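PDB 7CUJ: coiled-coil quantitatively-enriched protein 1 from Schizosaccharomyces pombe, which links telomeres to the meiotic centrosome component pcp1 and is required for telomere length regulation, telomere clustering in meiotic prophase and chromosome segregation. Local coordinates for residues 57-62 with 68-73; 101-106 with 216-221. All coordinates share one frame; numbering follows the deposited sequence.

Contact 1 of 2, residues 57-62 with 68-73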
ATOM      1  N   ILE A  57     -11.348  -7.628  -6.304  1.00 16.87           N
ATOM      2  CA  ILE A  57     -12.303  -8.704  -6.498  1.00 17.71           C
ATOM      3  C   ILE A  57     -12.300  -9.145  -7.961  1.00 17.88           C
ATOM      4  O   ILE A  57     -12.309 -10.343  -8.235  1.00 17.77           O
ATOM      5  CB  ILE A  57     -13.699  -8.301  -5.977  1.00 19.20           C
ATOM      6  CG1 ILE A  57     -13.715  -8.266  -4.444  1.00 19.22           C
ATOM      7  CG2 ILE A  57     -14.783  -9.219  -6.536  1.00 19.23           C
ATOM      8  CD1 ILE A  57     -14.866  -7.481  -3.853  1.00 20.63           C
ATOM      9  N   GLN A  58     -12.264  -8.173  -8.886  1.00 18.05           N
ATOM     10  CA  GLN A  58     -12.290  -8.456 -10.312  1.00 18.86           C
ATOM     11  C   GLN A  58     -11.063  -9.279 -10.699  1.00 18.02           C
ATOM     12  O   GLN A  58     -11.186 -10.289 -11.390  1.00 18.81           O
ATOM     13  CB  GLN A  58     -12.388  -7.169 -11.137  1.00 20.37           C
ATOM     14  CG  GLN A  58     -12.590  -7.411 -12.629  1.00 23.32           C
ATOM     15  CD  GLN A  58     -13.839  -8.209 -12.920  1.00 25.51           C
ATOM     16  OE1 GLN A  58     -14.958  -7.771 -12.645  1.00 28.81           O
ATOM     17  NE2 GLN A  58     -13.658  -9.399 -13.477  1.00 25.03           N
ATOM     18  N   SER A  59      -9.889  -8.843 -10.226  1.00 16.74           N
ATOM     19  CA  SER A  59      -8.618  -9.505 -10.487  1.00 15.47           C
ATOM     20  C   SER A  59      -8.634 -10.943  -9.972  1.00 14.63           C
ATOM     21  O   SER A  59      -8.069 -11.827 -10.610  1.00 15.49           O
ATOM     22  CB  SER A  59      -7.481  -8.740  -9.866  1.00 14.84           C
ATOM     23  OG  SER A  59      -7.481  -7.394 -10.302  1.00 15.42           O
ATOM     24  N   ALA A  60      -9.259 -11.153  -8.806  1.00 13.62           N
ATOM     25  CA  ALA A  60      -9.336 -12.463  -8.183  1.00 13.39           C
ATOM     26  C   ALA A  60     -10.236 -13.377  -9.019  1.00 14.11           C
ATOM     27  O   ALA A  60      -9.905 -14.544  -9.241  1.00 14.44           O
ATOM     28  CB  ALA A  60      -9.812 -12.325  -6.757  1.00 12.22           C
ATOM     29  N   HIS A  61     -11.358 -12.817  -9.495  1.00 15.03           N
ATOM     30  CA  HIS A  61     -12.232 -13.498 -10.438  1.00 16.06           C
ATOM     31  C   HIS A  61     -11.450 -13.922 -11.677  1.00 16.94           C
ATOM     32  O   HIS A  61     -11.593 -15.055 -12.133  1.00 18.09           O
ATOM     33  CB  HIS A  61     -13.424 -12.613 -10.831  1.00 16.57           C
ATOM     34  CG  HIS A  61     -14.557 -12.668  -9.866  1.00 16.73           C
ATOM     35  ND1 HIS A  61     -15.122 -13.861  -9.458  1.00 17.10           N
ATOM     36  CD2 HIS A  61     -15.243 -11.690  -9.238  1.00 17.16           C
ATOM     37  CE1 HIS A  61     -16.100 -13.613  -8.613  1.00 17.65           C
ATOM     38  NE2 HIS A  61     -16.197 -12.290  -8.462  1.00 17.93           N
ATOM     39  N   ASN A  62     -10.624 -13.006 -12.205  1.00 17.29           N
ATOM     40  CA  ASN A  62      -9.908 -13.232 -13.452  1.00 18.19           C
ATOM     41  C   ASN A  62      -8.921 -14.387 -13.297  1.00 18.48           C
ATOM     42  O   ASN A  62      -8.864 -15.264 -14.158  1.00 19.67           O
ATOM     43  CB  ASN A  62      -9.216 -11.967 -13.971  1.00 18.40           C
ATOM     44  CG  ASN A  62     -10.184 -10.877 -14.379  1.00 19.00           C
ATOM     45  OD1 ASN A  62     -11.375 -11.126 -14.566  1.00 18.81           O
ATOM     46  ND2 ASN A  62      -9.681  -9.659 -14.511  1.00 19.91           N
ATOM     47  N   SER A  68      -4.025 -16.853 -17.768  1.00 31.57           N
ATOM     48  CA  SER A  68      -3.517 -16.347 -19.034  1.00 33.92           C
ATOM     49  C   SER A  68      -4.267 -15.089 -19.479  1.00 33.28           C
ATOM     50  O   SER A  68      -3.939 -14.517 -20.514  1.00 35.45           O
ATOM     51  CB  SER A  68      -3.510 -17.414 -20.099  1.00 36.66           C
ATOM     52  OG  SER A  68      -4.833 -17.731 -20.499  1.00 37.46           O
ATOM     53  N   LEU A  69      -5.249 -14.648 -18.680  1.00 31.17           N
ATOM     54  CA  LEU A  69      -5.833 -13.326 -18.853  1.00 31.58           C
ATOM     55  C   LEU A  69      -4.784 -12.243 -18.572  1.00 32.82           C
ATOM     56  O   LEU A  69      -5.025 -11.072 -18.859  1.00 34.95           O
ATOM     57  CB  LEU A  69      -7.059 -13.155 -17.942  1.00 29.41           C
ATOM     58  CG  LEU A  69      -8.316 -13.952 -18.299  1.00 29.41           C
ATOM     59  CD1 LEU A  69      -9.461 -13.608 -17.359  1.00 27.96           C
ATOM     60  CD2 LEU A  69      -8.744 -13.724 -19.742  1.00 31.63           C
ATOM     61  N   TYR A  70      -3.631 -12.634 -18.002  1.00 32.59           N
ATOM     62  CA  TYR A  70      -2.539 -11.709 -17.722  1.00 32.67           C
ATOM     63  C   TYR A  70      -1.313 -12.042 -18.570  1.00 37.06           C
ATOM     64  O   TYR A  70      -0.201 -11.623 -18.255  1.00 37.97           O
ATOM     65  CB  TYR A  70      -2.253 -11.616 -16.218  1.00 29.03           C
ATOM     66  CG  TYR A  70      -3.415 -11.047 -15.447  1.00 25.36           C
ATOM     67  CD1 TYR A  70      -3.672  -9.684 -15.447  1.00 24.88           C
ATOM     68  CD2 TYR A  70      -4.293 -11.875 -14.768  1.00 23.32           C
ATOM     69  CE1 TYR A  70      -4.759  -9.153 -14.771  1.00 23.23           C
ATOM     70  CE2 TYR A  70      -5.384 -11.360 -14.088  1.00 22.00           C
ATOM     71  CZ  TYR A  70      -5.620  -9.996 -14.093  1.00 22.05           C
ATOM     72  OH  TYR A  70      -6.698  -9.482 -13.433  1.00 22.18           O
ATOM     73  N   ASP A  71      -1.536 -12.791 -19.655  1.00 41.28           N
ATOM     74  CA  ASP A  71      -0.541 -12.977 -20.698  1.00 46.56           C
ATOM     75  C   ASP A  71      -0.683 -11.826 -21.688  1.00 50.34           C
ATOM     76  O   ASP A  71      -1.792 -11.509 -22.109  1.00 53.74           O
ATOM     77  CB  ASP A  71      -0.729 -14.329 -21.393  1.00 48.04           C
ATOM     78  CG  ASP A  71       0.421 -14.747 -22.295  1.00 52.31           C
ATOM     79  OD1 ASP A  71       1.398 -13.976 -22.409  1.00 53.98           O
ATOM     80  OD2 ASP A  71       0.332 -15.851 -22.876  1.00 55.59           O
ATOM     81  N   THR A  72       0.443 -11.203 -22.048  1.00 54.26           N
ATOM     82  CA  THR A  72       0.431 -10.073 -22.964  1.00 60.07           C
ATOM     83  C   THR A  72       0.379 -10.561 -24.409  1.00 67.08           C
ATOM     84  O   THR A  72      -0.131  -9.861 -25.283  1.00 70.01           O
ATOM     85  CB  THR A  72       1.670  -9.184 -22.795  1.00 62.05           C
ATOM     86  OG1 THR A  72       2.820 -10.029 -22.731  1.00 65.52           O
ATOM     87  CG2 THR A  72       1.604  -8.293 -21.574  1.00 57.23           C
ATOM     88  N   GLU A  73       0.908 -11.767 -24.646  1.00 72.07           N
ATOM     89  CA  GLU A  73       1.246 -12.210 -25.989  1.00 79.79           C
ATOM     90  C   GLU A  73       0.174 -13.139 -26.559  1.00 80.60           C
ATOM     91  O   GLU A  73      -0.613 -13.740 -25.826  1.00 73.81           O
ATOM     92  CB  GLU A  73       2.637 -12.847 -25.998  1.00 85.20           C
ATOM     93  CG  GLU A  73       3.757 -11.827 -25.879  1.00 89.47           C
ATOM     94  CD  GLU A  73       5.033 -12.335 -25.232  1.00 91.27           C
ATOM     95  OE1 GLU A  73       5.485 -13.441 -25.597  1.00 94.05           O
ATOM     96  OE2 GLU A  73       5.572 -11.622 -24.358  1.00 89.72           O
TER
HETATM   97  O   HOH W   1      -6.785  -6.926 -12.787  1.00 25.04           O

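Contact 2 of 2, residues 101-106 with 216-221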
ATOM      1  N   SER A 101      -5.167 -24.666 -15.966  1.00 49.65           N
ATOM      2  CA  SER A 101      -6.562 -24.569 -15.562  1.00 44.66           C
ATOM      3  C   SER A 101      -7.164 -25.954 -15.344  1.00 42.82           C
ATOM      4  O   SER A 101      -7.304 -26.731 -16.285  1.00 45.98           O
ATOM      5  CB  SER A 101      -7.378 -23.768 -16.544  1.00 42.92           C
ATOM      6  OG  SER A 101      -8.746 -23.746 -16.161  1.00 39.53           O
ATOM      7  N   SER A 102      -7.529 -26.233 -14.088  1.00 40.03           N
ATOM      8  CA  SER A 102      -8.248 -27.437 -13.708  1.00 39.72           C
ATOM      9  C   SER A 102      -9.628 -27.454 -14.356  1.00 37.23           C
ATOM     10  O   SER A 102     -10.239 -28.511 -14.473  1.00 38.93           O
ATOM     11  CB  SER A 102      -8.384 -27.526 -12.213  1.00 39.96           C
ATOM     12  OG  SER A 102      -7.249 -28.146 -11.634  1.00 45.12           O
ATOM     13  N   LYS A 103     -10.119 -26.272 -14.742  1.00 34.92           N
ATOM     14  CA  LYS A 103     -11.455 -26.137 -15.298  1.00 34.64           C
ATOM     15  C   LYS A 103     -11.477 -26.647 -16.738  1.00 37.32           C
ATOM     16  O   LYS A 103     -12.361 -27.415 -17.110  1.00 37.80           O
ATOM     17  CB  LYS A 103     -11.937 -24.689 -15.184  1.00 30.89           C
ATOM     18  CG  LYS A 103     -12.309 -24.258 -13.774  1.00 28.61           C
ATOM     19  CD  LYS A 103     -12.852 -22.855 -13.693  1.00 28.25           C
ATOM     20  CE  LYS A 103     -13.312 -22.508 -12.294  1.00 26.80           C
ATOM     21  NZ  LYS A 103     -13.772 -21.102 -12.208  1.00 26.28           N
ATOM     22  N   PHE A 104     -10.494 -26.208 -17.536  1.00 39.02           N
ATOM     23  CA  PHE A 104     -10.329 -26.671 -18.903  1.00 40.48           C
ATOM     24  C   PHE A 104     -10.137 -28.187 -18.919  1.00 43.57           C
ATOM     25  O   PHE A 104     -10.790 -28.884 -19.697  1.00 45.63           O
ATOM     26  CB  PHE A 104      -9.164 -25.945 -19.581  1.00 40.75           C
ATOM     27  CG  PHE A 104      -9.529 -24.664 -20.287  1.00 39.77           C
ATOM     28  CD1 PHE A 104     -10.134 -23.619 -19.602  1.00 37.57           C
ATOM     29  CD2 PHE A 104      -9.249 -24.492 -21.636  1.00 41.74           C
ATOM     30  CE1 PHE A 104     -10.464 -22.440 -20.254  1.00 38.03           C
ATOM     31  CE2 PHE A 104      -9.576 -23.310 -22.286  1.00 42.01           C
ATOM     32  CZ  PHE A 104     -10.183 -22.285 -21.594  1.00 40.06           C
ATOM     33  N   LEU A 105      -9.248 -28.681 -18.046  1.00 43.55           N
ATOM     34  CA  LEU A 105      -8.932 -30.099 -17.969  1.00 45.66           C
ATOM     35  C   LEU A 105     -10.175 -30.889 -17.567  1.00 44.84           C
ATOM     36  O   LEU A 105     -10.429 -31.960 -18.116  1.00 46.41           O
ATOM     37  CB  LEU A 105      -7.783 -30.326 -16.978  1.00 46.42           C
ATOM     38  CG  LEU A 105      -7.374 -31.784 -16.756  1.00 48.77           C
ATOM     39  CD1 LEU A 105      -6.922 -32.442 -18.052  1.00 50.41           C
ATOM     40  CD2 LEU A 105      -6.280 -31.885 -15.703  1.00 50.49           C
ATOM     41  N   PHE A 106     -10.943 -30.346 -16.611  1.00 42.01           N
ATOM     42  CA  PHE A 106     -12.176 -30.977 -16.170  1.00 40.67           C
ATOM     43  C   PHE A 106     -13.112 -31.181 -17.359  1.00 42.08           C
ATOM     44  O   PHE A 106     -13.625 -32.281 -17.557  1.00 43.17           O
ATOM     45  CB  PHE A 106     -12.858 -30.174 -15.059  1.00 37.07           C
ATOM     46  CG  PHE A 106     -14.247 -30.652 -14.724  1.00 36.92           C
ATOM     47  CD1 PHE A 106     -14.441 -31.721 -13.859  1.00 37.96           C
ATOM     48  CD2 PHE A 106     -15.362 -30.055 -15.297  1.00 36.60           C
ATOM     49  CE1 PHE A 106     -15.720 -32.174 -13.563  1.00 38.05           C
ATOM     50  CE2 PHE A 106     -16.640 -30.509 -15.003  1.00 36.94           C
ATOM     51  CZ  PHE A 106     -16.817 -31.569 -14.138  1.00 37.52           C
ATOM     52  N   SER A 216     -10.176 -20.031  -3.772  1.00 21.15           N
ATOM     53  CA  SER A 216     -10.280 -18.805  -4.548  1.00 19.97           C
ATOM     54  C   SER A 216     -11.392 -17.924  -3.982  1.00 20.53           C
ATOM     55  O   SER A 216     -12.028 -18.291  -2.996  1.00 21.45           O
ATOM     56  CB  SER A 216     -10.505 -19.114  -6.009  1.00 19.22           C
ATOM     57  OG  SER A 216     -11.819 -19.606  -6.229  1.00 19.00           O
ATOM     58  N   ILE A 217     -11.619 -16.768  -4.626  1.00 20.80           N
ATOM     59  CA  ILE A 217     -12.716 -15.872  -4.287  1.00 20.95           C
ATOM     60  C   ILE A 217     -14.055 -16.557  -4.553  1.00 21.60           C
ATOM     61  O   ILE A 217     -15.056 -16.212  -3.931  1.00 22.21           O
ATOM     62  CB  ILE A 217     -12.613 -14.521  -5.026  1.00 21.36           C
ATOM     63  CG1 ILE A 217     -13.628 -13.517  -4.469  1.00 22.46           C
ATOM     64  CG2 ILE A 217     -12.763 -14.701  -6.531  1.00 21.00           C
ATOM     65  CD1 ILE A 217     -13.338 -12.079  -4.807  1.00 22.79           C
ATOM     66  N   GLU A 218     -14.055 -17.511  -5.493  1.00 21.08           N
ATOM     67  CA  GLU A 218     -15.248 -18.254  -5.862  1.00 22.10           C
ATOM     68  C   GLU A 218     -15.711 -19.072  -4.660  1.00 22.73           C
ATOM     69  O   GLU A 218     -16.896 -19.087  -4.335  1.00 25.12           O
ATOM     70  CB  GLU A 218     -14.963 -19.176  -7.050  1.00 21.68           C
ATOM     71  CG  GLU A 218     -14.469 -18.466  -8.298  1.00 20.62           C
ATOM     72  CD  GLU A 218     -14.475 -19.342  -9.542  1.00 21.01           C
ATOM     73  OE1 GLU A 218     -13.869 -20.438  -9.507  1.00 21.03           O
ATOM     74  OE2 GLU A 218     -15.092 -18.933 -10.542  1.00 21.03           O
ATOM     75  N   HIS A 219     -14.753 -19.738  -4.004  1.00 22.38           N
ATOM     76  CA  HIS A 219     -14.993 -20.499  -2.789  1.00 23.97           C
ATOM     77  C   HIS A 219     -15.551 -19.592  -1.695  1.00 25.32           C
ATOM     78  O   HIS A 219     -16.495 -19.969  -1.003  1.00 26.74           O
ATOM     79  CB  HIS A 219     -13.698 -21.196  -2.350  1.00 23.59           C
ATOM     80  CG  HIS A 219     -13.897 -22.292  -1.359  1.00 25.34           C
ATOM     81  ND1 HIS A 219     -12.889 -23.181  -1.040  1.00 26.42           N
ATOM     82  CD2 HIS A 219     -14.971 -22.654  -0.625  1.00 27.58           C
ATOM     83  CE1 HIS A 219     -13.330 -24.040  -0.143  1.00 28.72           C
ATOM     84  NE2 HIS A 219     -14.606 -23.738   0.125  1.00 29.81           N
ATOM     85  N   ALA A 220     -14.964 -18.394  -1.560  1.00 25.27           N
ATOM     86  CA  ALA A 220     -15.345 -17.441  -0.528  1.00 27.58           C
ATOM     87  C   ALA A 220     -16.762 -16.920  -0.769  1.00 29.06           C
ATOM     88  O   ALA A 220     -17.560 -16.845   0.164  1.00 32.13           O
ATOM     89  CB  ALA A 220     -14.338 -16.316  -0.456  1.00 26.16           C
ATOM     90  N   ILE A 221     -17.064 -16.566  -2.022  1.00 28.87           N
ATOM     91  CA  ILE A 221     -18.395 -16.112  -2.395  1.00 31.82           C
ATOM     92  C   ILE A 221     -19.417 -17.205  -2.065  1.00 35.89           C
ATOM     93  O   ILE A 221     -20.502 -16.908  -1.566  1.00 39.04           O
ATOM     94  CB  ILE A 221     -18.438 -15.672  -3.874  1.00 29.36           C
ATOM     95  CG1 ILE A 221     -17.701 -14.343  -4.075  1.00 27.32           C
ATOM     96  CG2 ILE A 221     -19.872 -15.600  -4.384  1.00 28.85           C
ATOM     97  CD1 ILE A 221     -17.279 -14.068  -5.501  1.00 23.88           C
TER

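Contact 1 of 2, residues 57-62 with 68-73
The amide of Asn62 reaches the phenol of Tyr70 in the tight part of this contact: ND2 of Asn62 donates to OH of Tyr70 over 3.2 Å, nearly straight at 163°. The hydroxyl lies close to the amide plane of Asn62, while amide and ring are inclined by 45°, so they cross rather than stack. CG of Tyr70 lies anti to its carbonyl carbon (chi1 -64°), sending the ring out to the helix; tyrosine suits the place because it spans this gap yet ends in a polar atom. That oxygen comes within 3.5 Å of CA of Ser59, and a water 2.6 Å from OH of Tyr70 donates to OG of Ser59, also at 2.6 Å. The small Ser59 leaves room for both, and its hydroxyl is bonded to the carbonyl of Leu55. From above the carbonyl plane, not along a lone pair, NE2 of Gln58 donates to OD1 of Asn62 at 3.1 Å, and also to Glu192. This is the end of helix 47-65 with the chain folding back after it: a short 3-10 turn brings Leu69 and Tyr70 against the last turns, and Met25 of helix 20-32 also touches the tyrosine. Leu69 lies along the looser flank, its CD1 3.8 Å from CB of Asn62; both residues are partly exposed. Beyond Tyr70 the chain leaves the helix, and Asp71 makes an Asx turn, OD1 accepting from the backbone N of Glu73 at 3.2 Å. A chain of another protein packs here, with an aromatic side chain on Asp71, while Thr72 and Glu73 are exposed and poorly ordered.

Contact 2 of 2, residues 101-106 with 216-221
Lys103 and Glu218 approach from opposite directions to form a buried salt bridge, the sole contact between the first turns of helices 102-112 and 217-223. The setting is a parallel α/β fold: helix 217-223 follows strand 208-213 directly, and the bridge sits at the C-terminal ends of that strand and of neighbouring strand 184-188. The second segment opens with Ser216, the N-cap, whose OG accepts from N of Glu218 at 3.2 Å; serine suits a cap because its short hydroxyl can bend back to an amide at the helix start. Ile217 turns its apolar side chain to helix 47-65. Glu218 then sends an extended chain across, needed because the two CA atoms are 12.9 Å apart. OE1 of Glu218 takes NZ of Lys103 at 2.8 Å on its syn lone pair, and OE2 lies 3.0 Å from the same nitrogen in a weak bond. Lysine matches this reach, its chain straight from CG to NZ (chi3 175°). Each carboxylate oxygen has another donor, OE1 the backbone N of His213 and OE2 that of Ile191, while NZ of Lys103 also donates to the carbonyl of Tyr189 and has a cation-pi contact with its ring. With an alanine in place of Glu218, the buried ammonium of Lys103 is likely to lose its countercharge, and the N-H groups of His213 and Ile191 an acceptor. His219 is joined through NE2 to the carbonyl of Met308. Ile221 ends the segment, its N bonded to O of Ile217 at 2.8 Å.

Contacts 1 and 2 come in series along the chain, the first closing before the second opens, and their centres lie about 13 Å apart. Contact 1 is formed by helix 47-65 and the loop after it, farther from the centre of the chain (about 14 Å against 5 Å for contact 2); helix 102-112 of contact 2 is the next helix in the chain. Helices 47-65 and 217-223 join them directly: CE1 of His61 lies 3.4 Å from CD1 of Ile221, and CG2 of Ile57 is 3.6 Å from CD1 of Ile217. Helix 47-65, with its folded-back tail, thus packs on helix 217-223, which follows sheet strand 208-213 in this α/β domain, one piece of a longer adaptor protein.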